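Local coordinates for protein beta-galactosidase/beta-glucuronidase (Faecalibacterium prausnitzii L2-6, PDB 6MVF) that binds flavin mononucleotide and probably hydrolyses beta-glucuronides as a glycoside hydrolase family 2 enzyme of a human gut bacterium, at residues Q82-A96 with G158-H172. Residues are numbered along the deposited sequence; the frame is centred on the assembly and turned at random.
Sequences QPLTGGRVYVEVLAA and GLYRGVNLISVPNAH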
loop_
_atom_site.group_PDB
_atom_site.type_symbol
_atom_site.label_atom_id
_atom_site.label_comp_id
_atom_site.label_asym_id
_atom_site.label_seq_id
_atom_site.Cartn_x
_atom_site.Cartn_y
_atom_site.Cartn_z
ATOM N N GLN A 82 21.000 -20.532 10.768
ATOM C CA GLN A 82 21.782 -19.984 9.673
ATOM C C GLN A 82 22.174 -21.084 8.695
ATOM O O GLN A 82 22.430 -22.219 9.114
ATOM C CB GLN A 82 23.041 -19.274 10.190
ATOM C CG GLN A 82 22.745 -17.922 10.849
ATOM C CD GLN A 82 22.723 -16.751 9.855
ATOM O OE1 GLN A 82 23.261 -16.849 8.746
ATOM N NE2 GLN A 82 22.119 -15.631 10.266
ATOM N N PRO A 83 22.207 -20.786 7.392
ATOM C CA PRO A 83 22.608 -21.813 6.409
ATOM C C PRO A 83 23.983 -22.403 6.670
ATOM O O PRO A 83 24.199 -23.599 6.421
ATOM C CB PRO A 83 22.581 -21.047 5.077
ATOM C CG PRO A 83 22.751 -19.602 5.475
ATOM C CD PRO A 83 21.995 -19.473 6.763
ATOM N N LEU A 84 24.916 -21.586 7.153
ATOM C CA LEU A 84 26.294 -21.973 7.407
ATOM C C LEU A 84 26.495 -22.195 8.898
ATOM O O LEU A 84 25.822 -21.584 9.740
ATOM C CB LEU A 84 27.277 -20.909 6.904
ATOM C CG LEU A 84 27.294 -20.655 5.392
ATOM C CD1 LEU A 84 28.427 -19.723 4.959
ATOM C CD2 LEU A 84 27.368 -21.987 4.655
ATOM N N THR A 85 27.414 -23.101 9.205
ATOM C CA THR A 85 27.750 -23.422 10.580
ATOM C C THR A 85 28.377 -22.211 11.285
ATOM O O THR A 85 29.001 -21.344 10.667
ATOM C CB THR A 85 28.695 -24.634 10.597
ATOM O OG1 THR A 85 28.916 -25.071 11.942
ATOM C CG2 THR A 85 30.033 -24.293 9.947
ATOM N N GLY A 86 28.180 -22.144 12.591
ATOM C CA GLY A 86 28.762 -21.093 13.384
ATOM C C GLY A 86 27.839 -19.949 13.704
ATOM O O GLY A 86 28.307 -18.941 14.247
ATOM N N GLY A 87 26.549 -20.079 13.385
ATOM C CA GLY A 87 25.614 -18.998 13.588
ATOM C C GLY A 87 25.526 -18.565 15.037
ATOM O O GLY A 87 25.869 -19.293 15.969
ATOM N N ARG A 88 25.067 -17.334 15.215
ATOM C CA ARG A 88 24.962 -16.719 16.525
ATOM C C ARG A 88 23.584 -16.092 16.672
ATOM O O ARG A 88 22.949 -15.699 15.687
ATOM C CB ARG A 88 26.071 -15.679 16.728
ATOM C CG ARG A 88 27.437 -16.238 16.352
ATOM C CD ARG A 88 28.567 -15.655 17.165
ATOM N NE ARG A 88 28.405 -15.864 18.603
ATOM C CZ ARG A 88 28.577 -17.033 19.211
ATOM N NH1 ARG A 88 28.892 -18.106 18.506
ATOM N NH2 ARG A 88 28.434 -17.122 20.521
ATOM N N VAL A 89 23.110 -16.047 17.914
ATOM C CA VAL A 89 21.786 -15.540 18.240
ATOM C C VAL A 89 21.937 -14.464 19.299
ATOM O O VAL A 89 22.645 -14.660 20.292
ATOM C CB VAL A 89 20.854 -16.657 18.738
ATOM C CG1 VAL A 89 19.445 -16.099 19.003
ATOM C CG2 VAL A 89 20.857 -17.829 17.735
ATOM N N TYR A 90 21.287 -13.328 19.080
ATOM C CA TYR A 90 21.331 -12.203 19.998
ATOM C C TYR A 90 19.908 -11.774 20.310
ATOM O O TYR A 90 19.050 -11.771 19.423
ATOM C CB TYR A 90 22.112 -11.022 19.395
ATOM C CG TYR A 90 23.625 -11.101 19.499
ATOM C CD1 TYR A 90 24.380 -11.891 18.623
ATOM C CD2 TYR A 90 24.306 -10.349 20.448
ATOM C CE1 TYR A 90 25.781 -11.943 18.727
ATOM C CE2 TYR A 90 25.697 -10.384 20.546
ATOM C CZ TYR A 90 26.429 -11.176 19.697
ATOM O OH TYR A 90 27.804 -11.193 19.834
ATOM N N VAL A 91 19.647 -11.419 21.565
ATOM C CA VAL A 91 18.407 -10.733 21.919
ATOM C C VAL A 91 18.728 -9.255 22.060
ATOM O O VAL A 91 19.759 -8.884 22.631
ATOM C CB VAL A 91 17.743 -11.297 23.195
ATOM C CG1 VAL A 91 18.679 -11.262 24.370
ATOM C CG2 VAL A 91 16.515 -10.505 23.518
ATOM N N GLU A 92 17.870 -8.411 21.489
ATOM C CA GLU A 92 18.047 -6.965 21.502
ATOM C C GLU A 92 16.818 -6.336 22.150
ATOM O O GLU A 92 15.714 -6.419 21.606
ATOM C CB GLU A 92 18.265 -6.449 20.086
ATOM C CG GLU A 92 18.168 -4.955 19.925
ATOM C CD GLU A 92 18.461 -4.513 18.498
ATOM O OE1 GLU A 92 19.663 -4.294 18.176
ATOM O OE2 GLU A 92 17.490 -4.395 17.696
ATOM N N VAL A 93 17.010 -5.727 23.323
ATOM C CA VAL A 93 15.981 -4.953 24.016
ATOM C C VAL A 93 16.190 -3.485 23.668
ATOM O O VAL A 93 17.286 -2.946 23.870
ATOM C CB VAL A 93 16.046 -5.164 25.538
ATOM C CG1 VAL A 93 15.001 -4.299 26.247
ATOM C CG2 VAL A 93 15.879 -6.648 25.895
ATOM N N LEU A 94 15.154 -2.827 23.141
ATOM C CA LEU A 94 15.353 -1.453 22.676
ATOM C C LEU A 94 15.241 -0.439 23.807
ATOM O O LEU A 94 15.680 0.705 23.632
ATOM C CB LEU A 94 14.370 -1.106 21.543
ATOM C CG LEU A 94 14.514 -1.974 20.281
ATOM C CD1 LEU A 94 13.370 -1.761 19.260
ATOM C CD2 LEU A 94 15.879 -1.789 19.633
ATOM N N ALA A 95 14.665 -0.849 24.946
ATOM C CA ALA A 95 14.649 -0.107 26.204
ATOM C C ALA A 95 13.899 -0.912 27.268
ATOM O O ALA A 95 12.879 -1.553 26.988
ATOM C CB ALA A 95 14.016 1.288 26.047
ATOM N N ALA A 96 14.397 -0.888 28.495
ATOM C CA ALA A 96 13.741 -1.566 29.608
ATOM C C ALA A 96 13.775 -0.624 30.805
ATOM O O ALA A 96 14.826 -0.438 31.429
ATOM C CB ALA A 96 14.416 -2.905 29.925
ATOM N N GLY A 158 8.626 -0.895 32.180
ATOM C CA GLY A 158 8.374 -1.956 31.231
ATOM C C GLY A 158 9.167 -1.904 29.944
ATOM O O GLY A 158 10.167 -1.186 29.826
ATOM N N LEU A 159 8.715 -2.695 28.971
ATOM C CA LEU A 159 9.381 -2.849 27.680
ATOM C C LEU A 159 8.656 -1.974 26.657
ATOM O O LEU A 159 7.896 -2.450 25.814
ATOM C CB LEU A 159 9.379 -4.317 27.270
ATOM C CG LEU A 159 10.204 -5.293 28.084
ATOM C CD1 LEU A 159 9.957 -6.696 27.566
ATOM C CD2 LEU A 159 11.679 -4.912 27.976
ATOM N N TYR A 160 8.888 -0.669 26.737
ATOM C CA TYR A 160 8.001 0.270 26.060
ATOM C C TYR A 160 8.436 0.575 24.619
ATOM O O TYR A 160 7.833 1.441 23.973
ATOM C CB TYR A 160 7.868 1.552 26.893
ATOM C CG TYR A 160 9.154 2.304 27.032
ATOM C CD1 TYR A 160 10.049 2.019 28.054
ATOM C CD2 TYR A 160 9.489 3.301 26.116
ATOM C CE1 TYR A 160 11.251 2.727 28.162
ATOM C CE2 TYR A 160 10.668 4.006 26.210
ATOM C CZ TYR A 160 11.550 3.729 27.228
ATOM O OH TYR A 160 12.732 4.452 27.295
ATOM N N ARG A 161 9.453 -0.135 24.105
ATOM C CA ARG A 161 9.919 0.015 22.731
ATOM C C ARG A 161 9.973 -1.289 21.946
ATOM O O ARG A 161 10.218 -1.242 20.732
ATOM C CB ARG A 161 11.319 0.650 22.688
ATOM C CG ARG A 161 11.362 2.110 23.117
ATOM C CD ARG A 161 12.732 2.748 22.873
ATOM N NE ARG A 161 12.712 4.098 23.406
ATOM C CZ ARG A 161 13.762 4.753 23.890
ATOM N NH1 ARG A 161 14.966 4.192 23.905
ATOM N NH2 ARG A 161 13.591 5.980 24.377
ATOM N N GLY A 162 9.769 -2.440 22.593
ATOM C CA GLY A 162 9.816 -3.728 21.935
ATOM C C GLY A 162 11.180 -4.375 22.053
ATOM O O GLY A 162 12.124 -3.816 22.617
ATOM N N VAL A 163 11.270 -5.575 21.470
ATOM C CA VAL A 163 12.396 -6.496 21.633
ATOM C C VAL A 163 12.638 -7.208 20.302
ATOM O O VAL A 163 11.689 -7.533 19.584
ATOM C CB VAL A 163 12.126 -7.523 22.774
ATOM C CG1 VAL A 163 13.211 -8.585 22.836
ATOM C CG2 VAL A 163 11.992 -6.831 24.134
ATOM N N ASN A 164 13.908 -7.467 19.980
ATOM C CA ASN A 164 14.294 -8.061 18.706
ATOM C C ASN A 164 15.202 -9.260 18.914
ATOM O O ASN A 164 16.004 -9.305 19.849
ATOM C CB ASN A 164 15.051 -7.082 17.804
ATOM C CG ASN A 164 14.158 -6.035 17.191
ATOM O OD1 ASN A 164 13.079 -6.341 16.689
ATOM N ND2 ASN A 164 14.612 -4.783 17.219
ATOM N N LEU A 165 15.091 -10.209 17.993
ATOM C CA LEU A 165 16.003 -11.338 17.877
ATOM C C LEU A 165 16.874 -11.113 16.648
ATOM O O LEU A 165 16.358 -10.762 15.580
ATOM C CB LEU A 165 15.220 -12.641 17.755
ATOM C CG LEU A 165 15.822 -13.961 18.187
ATOM C CD1 LEU A 165 16.056 -13.948 19.681
ATOM C CD2 LEU A 165 14.870 -15.085 17.797
ATOM N N ILE A 166 18.188 -11.281 16.796
ATOM C CA ILE A 166 19.132 -11.066 15.701
ATOM C C ILE A 166 19.908 -12.359 15.443
ATOM O O ILE A 166 20.533 -12.915 16.356
ATOM C CB ILE A 166 20.091 -9.896 15.984
ATOM C CG1 ILE A 166 19.298 -8.612 16.256
ATOM C CG2 ILE A 166 21.048 -9.710 14.808
ATOM C CD1 ILE A 166 20.150 -7.414 16.636
ATOM N N SER A 167 19.872 -12.826 14.200
ATOM C CA SER A 167 20.604 -13.998 13.742
ATOM C C SER A 167 21.692 -13.534 12.779
ATOM O O SER A 167 21.395 -12.832 11.805
ATOM C CB SER A 167 19.644 -14.975 13.058
ATOM O OG SER A 167 20.331 -16.052 12.475
ATOM N N VAL A 168 22.942 -13.905 13.054
ATOM C CA VAL A 168 24.085 -13.488 12.235
ATOM C C VAL A 168 25.054 -14.649 12.087
ATOM O O VAL A 168 25.017 -15.614 12.862
ATOM C CB VAL A 168 24.821 -12.269 12.837
ATOM C CG1 VAL A 168 23.971 -10.980 12.731
ATOM C CG2 VAL A 168 25.251 -12.553 14.268
ATOM N N PRO A 169 25.947 -14.587 11.083
ATOM C CA PRO A 169 27.019 -15.586 10.997
ATOM C C PRO A 169 28.059 -15.348 12.073
ATOM O O PRO A 169 27.969 -14.364 12.821
ATOM C CB PRO A 169 27.622 -15.366 9.602
ATOM C CG PRO A 169 26.708 -14.412 8.911
ATOM C CD PRO A 169 26.025 -13.626 9.973
ATOM N N ASN A 170 29.064 -16.229 12.131
ATOM C CA ASN A 170 30.091 -16.119 13.165
ATOM C C ASN A 170 30.904 -14.836 13.006
ATOM O O ASN A 170 31.207 -14.162 13.992
ATOM C CB ASN A 170 30.995 -17.355 13.141
ATOM C CG ASN A 170 32.023 -17.338 14.252
ATOM O OD1 ASN A 170 31.672 -17.352 15.435
ATOM N ND2 ASN A 170 33.298 -17.294 13.882
ATOM N N ALA A 171 31.278 -14.493 11.782
ATOM C CA ALA A 171 31.877 -13.198 11.492
ATOM C C ALA A 171 30.756 -12.232 11.117
ATOM O O ALA A 171 29.974 -12.509 10.200
ATOM C CB ALA A 171 32.912 -13.308 10.373
ATOM N N HIS A 172 30.680 -11.108 11.827
ATOM C CA HIS A 172 29.566 -10.176 11.737
ATOM C C HIS A 172 29.988 -8.868 12.388
ATOM O O HIS A 172 30.841 -8.851 13.275
ATOM C CB HIS A 172 28.305 -10.728 12.427
ATOM C CG HIS A 172 28.441 -10.889 13.913
ATOM N ND1 HIS A 172 28.776 -12.088 14.508
ATOM C CD2 HIS A 172 28.273 -10.005 14.926
ATOM C CE1 HIS A 172 28.814 -11.933 15.821
ATOM N NE2 HIS A 172 28.504 -10.678 16.101
HETATM O O HOH W 1 28.987 -18.655 10.569
HETATM O O HOH W 2 30.195 -19.577 16.390
HETATM O O HOH W 3 11.318 -2.379 24.903
#
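Tyr90 and Ile166, a hydrogen-bonded pair with Tyr90 O 2.8 Å from Ile166 N, sit midway along two antiparallel strands, 88-93 and 163-168, the central pair of a four-stranded sheet in the family 2 sugar-binding domain, a beta-sandwich in this family. Strands 26-29 and 119-122 flank them. The tight part is the face bearing Val89, Val91, Val93, Val163 and Leu165: CG2 of Val91 lies 3.9 Å from CG1 of Val163, and CG1 of Val93, turned anti to its backbone N (chi1 178°), meets Leu159 CD2 at 3.8 Å. On the other, mixed face, Glu92 and Asn164 run side by side, their carboxylate and amide planes 65° apart; Asn164 ND2 gives a hydrogen bond to the anti lone pair of Glu92 OE2 (2.9 Å), while OE1 pairs with Arg120. Farther along, Tyr90 and His172 approach from opposite directions with rings oblique, the Tyr90 hydroxyl is hydrogen-bonded to Asp176, and Arg88 NH2 forms a salt bridge with Asp122. At one end Gln82 bends at chi2 (-88°) and brings NE2 to Ser167 OG at 2.9 Å, the amide also reaching Met24 O. With alanine at Gln82, Ser167 OG and Met24 O would probably lose this donor, and a gap would be likely to open beside Val168. The margins are wetter: one water joins Gly86 O to Asn170 OD1, and another links Ala95 O (2.7 Å), Gly162 O and Arg161 N beside the last backbone bond, Leu94 N to Gly162 O (3.2 Å), just past the strands. The chemistry thus implies aliphatic packing over most of one face, with the Gln82-Ser167 bond at its end, salt bridges among apolar groups on the other, and water bridging the loops at both ends.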